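Local coordinates for protein PrgZ (Enterococcus faecalis, PDB 4FAJ) that serves as a membrane-anchored extracellular receptor that binds a peptide pheromone and probably hands it on for uptake into the cell, at residues L73-A78 with Y212-K217; D141-W146 with L181-I186. One frame throughout, in Å; residues are numbered along the deposited sequence.

Contact 1: L73-A78 with Y212-K217; sequences LDPATA and YPVQQK
A small, buried apolar contact joins two loops: Pro75, in the loop between strand 61-66 and helix 81-90, settles against Tyr212 and Val214 in the residues that lead into helix 216-222. The pyrrolidine ring does most of the touching. Its CG reaches CG1 of Val214 at 3.9 Å, and Pro75 CG lies 4.0 Å from CB of Tyr212, so one ring corner meets both side chains. Val214 turns CG1 opposite its own carbonyl carbon (chi1 -72°), which brings that methyl up to the CG-CD side of the proline ring. Tyr212 offers the root of its side chain alone, since its ring leads away and its hydroxyl bonds a glycerol. Proline suits the spot because it is compact and apolar, and its nitrogen carries no hydrogen that would need an acceptor. Just before it Asp74 forms an Asx turn: OD1 accepts from Ala76 N at 3.1 Å, the N-H coming from well above the carboxylate plane. The carbonyl oxygen of Asp74 is shared by the amides of Thr77 and Ala78, curling the chain tightly around the proline. The other carboxylate oxygen, OD2, forms a salt bridge with Arg148 of helix 139-150, consistent with a charged aspartate despite its burial. Gln215 occupies the N-cap position of helix 216-222, its OE1 making a weak bond to Ala218 N.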
ATOM      1  N   LEU A  73       6.584  12.620   3.635  1.00 17.41           N
ATOM      2  CA  LEU A  73       5.585  13.683   3.643  1.00 17.90           C
ATOM      3  C   LEU A  73       5.353  14.250   2.234  1.00 18.23           C
ATOM      4  O   LEU A  73       4.782  15.339   2.082  1.00 18.46           O
ATOM      5  CB  LEU A  73       6.018  14.802   4.592  1.00 18.52           C
ATOM      6  CG  LEU A  73       6.273  14.425   6.046  1.00 18.29           C
ATOM      7  CD1 LEU A  73       6.823  15.627   6.810  1.00 19.90           C
ATOM      8  CD2 LEU A  73       4.988  13.929   6.676  1.00 18.47           C
ATOM      9  N   ASP A  74       5.799  13.519   1.216  1.00 18.47           N
ATOM     10  CA  ASP A  74       5.734  13.971  -0.176  1.00 18.87           C
ATOM     11  C   ASP A  74       4.906  12.986  -1.013  1.00 18.68           C
ATOM     12  O   ASP A  74       5.296  11.824  -1.180  1.00 18.88           O
ATOM     13  CB  ASP A  74       7.146  14.100  -0.743  1.00 19.40           C
ATOM     14  CG  ASP A  74       7.182  14.651  -2.174  1.00 20.11           C
ATOM     15  OD1 ASP A  74       6.127  14.936  -2.789  1.00 21.19           O
ATOM     16  OD2 ASP A  74       8.305  14.788  -2.700  1.00 21.21           O
ATOM     17  N   PRO A  75       3.776  13.458  -1.575  1.00 18.35           N
ATOM     18  CA  PRO A  75       2.956  12.632  -2.468  1.00 18.16           C
ATOM     19  C   PRO A  75       3.750  11.851  -3.518  1.00 18.28           C
ATOM     20  O   PRO A  75       3.406  10.715  -3.849  1.00 18.27           O
ATOM     21  CB  PRO A  75       2.059  13.671  -3.165  1.00 18.25           C
ATOM     22  CG  PRO A  75       1.884  14.730  -2.161  1.00 18.15           C
ATOM     23  CD  PRO A  75       3.217  14.820  -1.439  1.00 18.75           C
ATOM     24  N   ALA A  76       4.788  12.468  -4.061  1.00 18.70           N
ATOM     25  CA  ALA A  76       5.579  11.837  -5.103  1.00 19.13           C
ATOM     26  C   ALA A  76       6.352  10.620  -4.599  1.00 19.51           C
ATOM     27  O   ALA A  76       6.606   9.712  -5.376  1.00 21.02           O
ATOM     28  CB  ALA A  76       6.535  12.853  -5.744  1.00 19.45           C
ATOM     29  N   THR A  77       6.715  10.585  -3.317  1.00 19.54           N
ATOM     30  CA  THR A  77       7.567   9.517  -2.787  1.00 19.36           C
ATOM     31  C   THR A  77       6.903   8.583  -1.773  1.00 18.78           C
ATOM     32  O   THR A  77       7.459   7.529  -1.486  1.00 19.04           O
ATOM     33  CB  THR A  77       8.844  10.078  -2.124  1.00 20.08           C
ATOM     34  OG1 THR A  77       8.492  10.788  -0.927  1.00 19.95           O
ATOM     35  CG2 THR A  77       9.604  10.998  -3.101  1.00 20.66           C
ATOM     36  N   ALA A  78       5.734   8.953  -1.243  1.00 17.85           N
ATOM     37  CA  ALA A  78       5.053   8.148  -0.233  1.00 17.68           C
ATOM     38  C   ALA A  78       4.432   6.870  -0.837  1.00 17.50           C
ATOM     39  O   ALA A  78       3.632   6.938  -1.767  1.00 17.87           O
ATOM     40  CB  ALA A  78       3.984   8.973   0.469  1.00 17.43           C
ATOM     41  N   TYR A 212      -2.029  13.566  -5.635  1.00 14.79           N
ATOM     42  CA  TYR A 212      -2.284  14.825  -4.916  1.00 14.86           C
ATOM     43  C   TYR A 212      -1.476  15.967  -5.544  1.00 15.09           C
ATOM     44  O   TYR A 212      -0.406  15.741  -6.154  1.00 15.08           O
ATOM     45  CB  TYR A 212      -1.960  14.697  -3.411  1.00 15.02           C
ATOM     46  CG  TYR A 212      -2.991  13.946  -2.566  1.00 14.36           C
ATOM     47  CD1 TYR A 212      -4.020  13.194  -3.149  1.00 14.12           C
ATOM     48  CD2 TYR A 212      -2.911  13.957  -1.174  1.00 15.01           C
ATOM     49  CE1 TYR A 212      -4.946  12.490  -2.356  1.00 14.20           C
ATOM     50  CE2 TYR A 212      -3.838  13.245  -0.374  1.00 15.36           C
ATOM     51  CZ  TYR A 212      -4.848  12.520  -0.972  1.00 14.36           C
ATOM     52  OH  TYR A 212      -5.760  11.828  -0.178  1.00 15.35           O
ATOM     53  N   PRO A 213      -2.002  17.201  -5.450  1.00 14.78           N
ATOM     54  CA  PRO A 213      -1.189  18.325  -5.887  1.00 14.91           C
ATOM     55  C   PRO A 213      -0.102  18.635  -4.859  1.00 15.05           C
ATOM     56  O   PRO A 213      -0.202  18.224  -3.703  1.00 14.13           O
ATOM     57  CB  PRO A 213      -2.191  19.477  -5.945  1.00 15.22           C
ATOM     58  CG  PRO A 213      -3.204  19.146  -4.866  1.00 15.48           C
ATOM     59  CD  PRO A 213      -3.243  17.633  -4.780  1.00 14.88           C
ATOM     60  N   VAL A 214       0.924  19.345  -5.295  1.00 15.75           N
ATOM     61  CA  VAL A 214       1.825  20.025  -4.384  1.00 16.72           C
ATOM     62  C   VAL A 214       1.877  21.466  -4.825  1.00 17.85           C
ATOM     63  O   VAL A 214       1.664  21.765  -6.008  1.00 19.14           O
ATOM     64  CB  VAL A 214       3.245  19.403  -4.359  1.00 17.01           C
ATOM     65  CG1 VAL A 214       3.212  18.051  -3.636  1.00 16.38           C
ATOM     66  CG2 VAL A 214       3.806  19.280  -5.756  1.00 15.44           C
ATOM     67  N   GLN A 215       2.149  22.360  -3.882  1.00 18.68           N
ATOM     68  CA  GLN A 215       2.098  23.793  -4.150  1.00 19.48           C
ATOM     69  C   GLN A 215       3.347  24.227  -4.907  1.00 20.43           C
ATOM     70  O   GLN A 215       4.459  23.990  -4.453  1.00 20.66           O
ATOM     71  CB  GLN A 215       1.984  24.579  -2.849  1.00 19.68           C
ATOM     72  CG  GLN A 215       1.621  26.044  -3.050  1.00 19.42           C
ATOM     73  CD  GLN A 215       1.999  26.906  -1.874  1.00 20.97           C
ATOM     74  OE1 GLN A 215       3.152  26.915  -1.445  1.00 21.52           O
ATOM     75  NE2 GLN A 215       1.034  27.647  -1.348  1.00 21.00           N
ATOM     76  N   GLN A 216       3.162  24.857  -6.065  1.00 21.25           N
ATOM     77  CA  GLN A 216       4.301  25.273  -6.882  1.00 22.54           C
ATOM     78  C   GLN A 216       5.282  26.164  -6.116  1.00 23.02           C
ATOM     79  O   GLN A 216       6.492  25.978  -6.225  1.00 23.70           O
ATOM     80  CB  GLN A 216       3.833  25.989  -8.147  1.00 23.33           C
ATOM     81  CG  GLN A 216       3.298  25.087  -9.230  1.00 24.04           C
ATOM     82  CD  GLN A 216       2.632  25.878 -10.329  1.00 27.70           C
ATOM     83  OE1 GLN A 216       1.469  26.273 -10.207  1.00 31.27           O
ATOM     84  NE2 GLN A 216       3.368  26.138 -11.402  1.00 30.52           N
ATOM     85  N   LYS A 217       4.765  27.124  -5.356  1.00 23.68           N
ATOM     86  CA  LYS A 217       5.602  28.052  -4.579  1.00 24.78           C
ATOM     87  C   LYS A 217       6.491  27.312  -3.568  1.00 24.24           C
ATOM     88  O   LYS A 217       7.688  27.586  -3.460  1.00 24.27           O
ATOM     89  CB  LYS A 217       4.713  29.077  -3.864  1.00 25.67           C
ATOM     90  CG  LYS A 217       5.442  30.061  -2.949  1.00 28.21           C
ATOM     91  CD  LYS A 217       4.549  31.263  -2.611  1.00 30.66           C
ATOM     92  CE  LYS A 217       5.082  32.044  -1.424  1.00 33.33           C
ATOM     93  NZ  LYS A 217       4.831  31.314  -0.150  1.00 34.71           N
TER

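Contact 2: D141-W146 with L181-I186; sequences DFVAAW and LAVKSI
Val183 of strand 183-186 sets both of its methyls against the six-membered part of the Trp146 indole. CG1 and CG2 of Val183 each lie 3.6 Å from CE3 of Trp146; CG2 sits at the ring edge, in its plane, whereas CG1 approaches obliquely. The two side chains cross at about a right angle, and a branched valine can thus grip the rim of the ring with two methyls at once. One turn earlier on the helix, Val143 sends CG2 to the strand backbone, 3.7 Å from Ser185 N, and also touches CG1 of Val183 at 4.0 Å. With CG1 of Val143 anti to the backbone N (chi1 167°), CG2 is the branch left to face the strand. Leu181, ahead of the strand, lays CD2 4.0 Å from CB of Trp146, packing against the root of the tryptophan side chain and its carbonyl group. Further out, Trp146 NE1 donates to the carbonyl oxygen of Tyr211, and the rings of Tyr211 and Phe162 meet the indole edge-to-face. The backbone O of Phe142 lies above one face, offset toward the rim. An inverse gamma turn centred on Ala182 lets both Leu181 and Val183 point at the helix. The helix and strand segments run nearly antiparallel (165°), their axes 7.8 Å apart. Strand 183-186 is an outermost strand of a four-stranded antiparallel sheet; helix 139-150 packs on that sheet, Trp146 also touching Ile193 of the adjacent strand 190-194.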
ATOM      1  N   ASP A 141      -0.828  23.771 -10.441  1.00 20.04           N
ATOM      2  CA  ASP A 141      -0.286  22.964  -9.333  1.00 19.48           C
ATOM      3  C   ASP A 141      -0.341  21.458  -9.650  1.00 18.95           C
ATOM      4  O   ASP A 141       0.624  20.716  -9.373  1.00 18.71           O
ATOM      5  CB  ASP A 141      -1.047  23.213  -8.012  1.00 19.27           C
ATOM      6  CG  ASP A 141      -0.796  24.596  -7.412  1.00 20.32           C
ATOM      7  OD1 ASP A 141       0.336  25.121  -7.499  1.00 20.43           O
ATOM      8  OD2 ASP A 141      -1.747  25.154  -6.810  1.00 21.16           O
ATOM      9  N   PHE A 142      -1.473  20.993 -10.197  1.00 18.30           N
ATOM     10  CA  PHE A 142      -1.608  19.582 -10.563  1.00 17.36           C
ATOM     11  C   PHE A 142      -0.690  19.194 -11.725  1.00 17.33           C
ATOM     12  O   PHE A 142      -0.004  18.165 -11.651  1.00 16.76           O
ATOM     13  CB  PHE A 142      -3.069  19.206 -10.887  1.00 17.10           C
ATOM     14  CG  PHE A 142      -3.944  19.067  -9.675  1.00 15.83           C
ATOM     15  CD1 PHE A 142      -4.024  17.860  -8.989  1.00 15.09           C
ATOM     16  CD2 PHE A 142      -4.718  20.138  -9.229  1.00 16.12           C
ATOM     17  CE1 PHE A 142      -4.835  17.725  -7.869  1.00 14.61           C
ATOM     18  CE2 PHE A 142      -5.534  20.003  -8.113  1.00 14.99           C
ATOM     19  CZ  PHE A 142      -5.586  18.794  -7.434  1.00 14.49           C
ATOM     20  N   VAL A 143      -0.658  20.018 -12.770  1.00 17.76           N
ATOM     21  CA  VAL A 143       0.202  19.756 -13.928  1.00 18.37           C
ATOM     22  C   VAL A 143       1.659  19.559 -13.497  1.00 19.14           C
ATOM     23  O   VAL A 143       2.281  18.551 -13.841  1.00 18.55           O
ATOM     24  CB  VAL A 143       0.125  20.876 -14.992  1.00 19.09           C
ATOM     25  CG1 VAL A 143       1.246  20.728 -16.014  1.00 18.65           C
ATOM     26  CG2 VAL A 143      -1.242  20.878 -15.685  1.00 18.58           C
ATOM     27  N   ALA A 144       2.189  20.518 -12.741  1.00 19.97           N
ATOM     28  CA  ALA A 144       3.572  20.450 -12.257  1.00 20.63           C
ATOM     29  C   ALA A 144       3.821  19.271 -11.306  1.00 20.27           C
ATOM     30  O   ALA A 144       4.896  18.672 -11.349  1.00 20.58           O
ATOM     31  CB  ALA A 144       3.976  21.768 -11.587  1.00 21.33           C
ATOM     32  N   ALA A 145       2.843  18.948 -10.455  1.00 19.38           N
ATOM     33  CA  ALA A 145       2.954  17.846  -9.510  1.00 18.88           C
ATOM     34  C   ALA A 145       3.112  16.520 -10.228  1.00 18.75           C
ATOM     35  O   ALA A 145       3.969  15.709  -9.874  1.00 18.73           O
ATOM     36  CB  ALA A 145       1.697  17.793  -8.574  1.00 18.48           C
ATOM     37  N   TRP A 146       2.284  16.303 -11.246  1.00 19.08           N
ATOM     38  CA  TRP A 146       2.296  15.045 -11.990  1.00 19.09           C
ATOM     39  C   TRP A 146       3.512  14.928 -12.907  1.00 19.53           C
ATOM     40  O   TRP A 146       4.069  13.839 -13.066  1.00 19.09           O
ATOM     41  CB  TRP A 146       1.008  14.879 -12.794  1.00 18.76           C
ATOM     42  CG  TRP A 146      -0.239  14.856 -11.943  1.00 18.99           C
ATOM     43  CD1 TRP A 146      -0.314  14.795 -10.577  1.00 18.78           C
ATOM     44  CD2 TRP A 146      -1.589  14.877 -12.412  1.00 19.48           C
ATOM     45  NE1 TRP A 146      -1.629  14.803 -10.177  1.00 17.70           N
ATOM     46  CE2 TRP A 146      -2.429  14.835 -11.282  1.00 18.11           C
ATOM     47  CE3 TRP A 146      -2.170  14.918 -13.680  1.00 21.98           C
ATOM     48  CZ2 TRP A 146      -3.820  14.850 -11.380  1.00 19.10           C
ATOM     49  CZ3 TRP A 146      -3.569  14.931 -13.774  1.00 22.46           C
ATOM     50  CH2 TRP A 146      -4.368  14.892 -12.626  1.00 20.00           C
ATOM     51  N   LEU A 181       3.918  15.071 -21.020  1.00 24.36           N
ATOM     52  CA  LEU A 181       2.825  14.363 -20.318  1.00 23.02           C
ATOM     53  C   LEU A 181       1.488  14.995 -20.729  1.00 22.43           C
ATOM     54  O   LEU A 181       1.341  16.216 -20.685  1.00 22.52           O
ATOM     55  CB  LEU A 181       3.017  14.418 -18.802  1.00 22.28           C
ATOM     56  CG  LEU A 181       2.115  13.515 -17.952  1.00 21.10           C
ATOM     57  CD1 LEU A 181       2.418  12.037 -18.183  1.00 19.79           C
ATOM     58  CD2 LEU A 181       2.253  13.854 -16.471  1.00 20.40           C
ATOM     59  N   ALA A 182       0.533  14.174 -21.159  1.00 21.52           N
ATOM     60  CA  ALA A 182      -0.709  14.683 -21.748  1.00 21.95           C
ATOM     61  C   ALA A 182      -1.685  15.144 -20.667  1.00 21.41           C
ATOM     62  O   ALA A 182      -2.773  14.586 -20.507  1.00 21.10           O
ATOM     63  CB  ALA A 182      -1.354  13.631 -22.659  1.00 21.82           C
ATOM     64  N   VAL A 183      -1.245  16.148 -19.912  1.00 21.32           N
ATOM     65  CA  VAL A 183      -2.044  16.820 -18.907  1.00 21.64           C
ATOM     66  C   VAL A 183      -1.825  18.316 -19.095  1.00 22.37           C
ATOM     67  O   VAL A 183      -0.681  18.759 -19.212  1.00 22.49           O
ATOM     68  CB  VAL A 183      -1.611  16.416 -17.489  1.00 21.52           C
ATOM     69  CG1 VAL A 183      -2.441  17.170 -16.450  1.00 22.67           C
ATOM     70  CG2 VAL A 183      -1.732  14.899 -17.303  1.00 22.41           C
ATOM     71  N   LYS A 184      -2.907  19.093 -19.147  1.00 22.72           N
ATOM     72  CA  LYS A 184      -2.778  20.545 -19.285  1.00 23.65           C
ATOM     73  C   LYS A 184      -3.844  21.319 -18.505  1.00 24.09           C
ATOM     74  O   LYS A 184      -4.955  20.825 -18.291  1.00 22.86           O
ATOM     75  CB  LYS A 184      -2.812  20.946 -20.761  1.00 24.21           C
ATOM     76  CG  LYS A 184      -4.196  20.940 -21.403  1.00 24.92           C
ATOM     77  CD  LYS A 184      -4.129  21.301 -22.881  1.00 28.09           C
ATOM     78  CE  LYS A 184      -5.511  21.309 -23.510  1.00 29.01           C
ATOM     79  NZ  LYS A 184      -5.493  21.839 -24.904  1.00 29.92           N
ATOM     80  N   SER A 185      -3.490  22.540 -18.109  1.00 24.94           N
ATOM     81  CA  SER A 185      -4.446  23.488 -17.543  1.00 25.75           C
ATOM     82  C   SER A 185      -5.113  24.289 -18.652  1.00 26.76           C
ATOM     83  O   SER A 185      -4.504  24.564 -19.692  1.00 27.47           O
ATOM     84  CB  SER A 185      -3.750  24.448 -16.574  1.00 26.13           C
ATOM     85  OG  SER A 185      -2.639  25.069 -17.199  1.00 27.84           O
ATOM     86  N   ILE A 186      -6.375  24.638 -18.429  1.00 27.04           N
ATOM     87  CA  ILE A 186      -7.092  25.605 -19.243  1.00 28.13           C
ATOM     88  C   ILE A 186      -7.587  26.650 -18.245  1.00 28.59           C
ATOM     89  O   ILE A 186      -8.489  26.380 -17.452  1.00 28.69           O
ATOM     90  CB  ILE A 186      -8.279  24.962 -19.999  1.00 28.04           C
ATOM     91  CG1 ILE A 186      -7.806  23.779 -20.841  1.00 27.93           C
ATOM     92  CG2 ILE A 186      -8.960  25.989 -20.892  1.00 29.05           C
ATOM     93  CD1 ILE A 186      -8.915  22.880 -21.315  1.00 29.34           C
TER

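In the fold
Helix 139-150 connects the two contacts, whose centres are 13 Å apart. It packs against strand 183-186 in contact 2, while other residues of the same helix meet residues 212-217 of contact 1. Gln216 N lies 3.2 Å from Asp141 OD1, a probable hydrogen bond at the start of helix 216-222. CD of Pro213 packs 3.5 Å from CE1 of Phe142, and Ala145 CB sits 3.7 Å from Val214 N. Along the chain, contact 2 is nested within the loop that contact 1 closes. Both lie away from the annotated zinc sites; a glycerol, probably from the crystallisation liquor, is hydrogen-bonded to Tyr212 in contact 1.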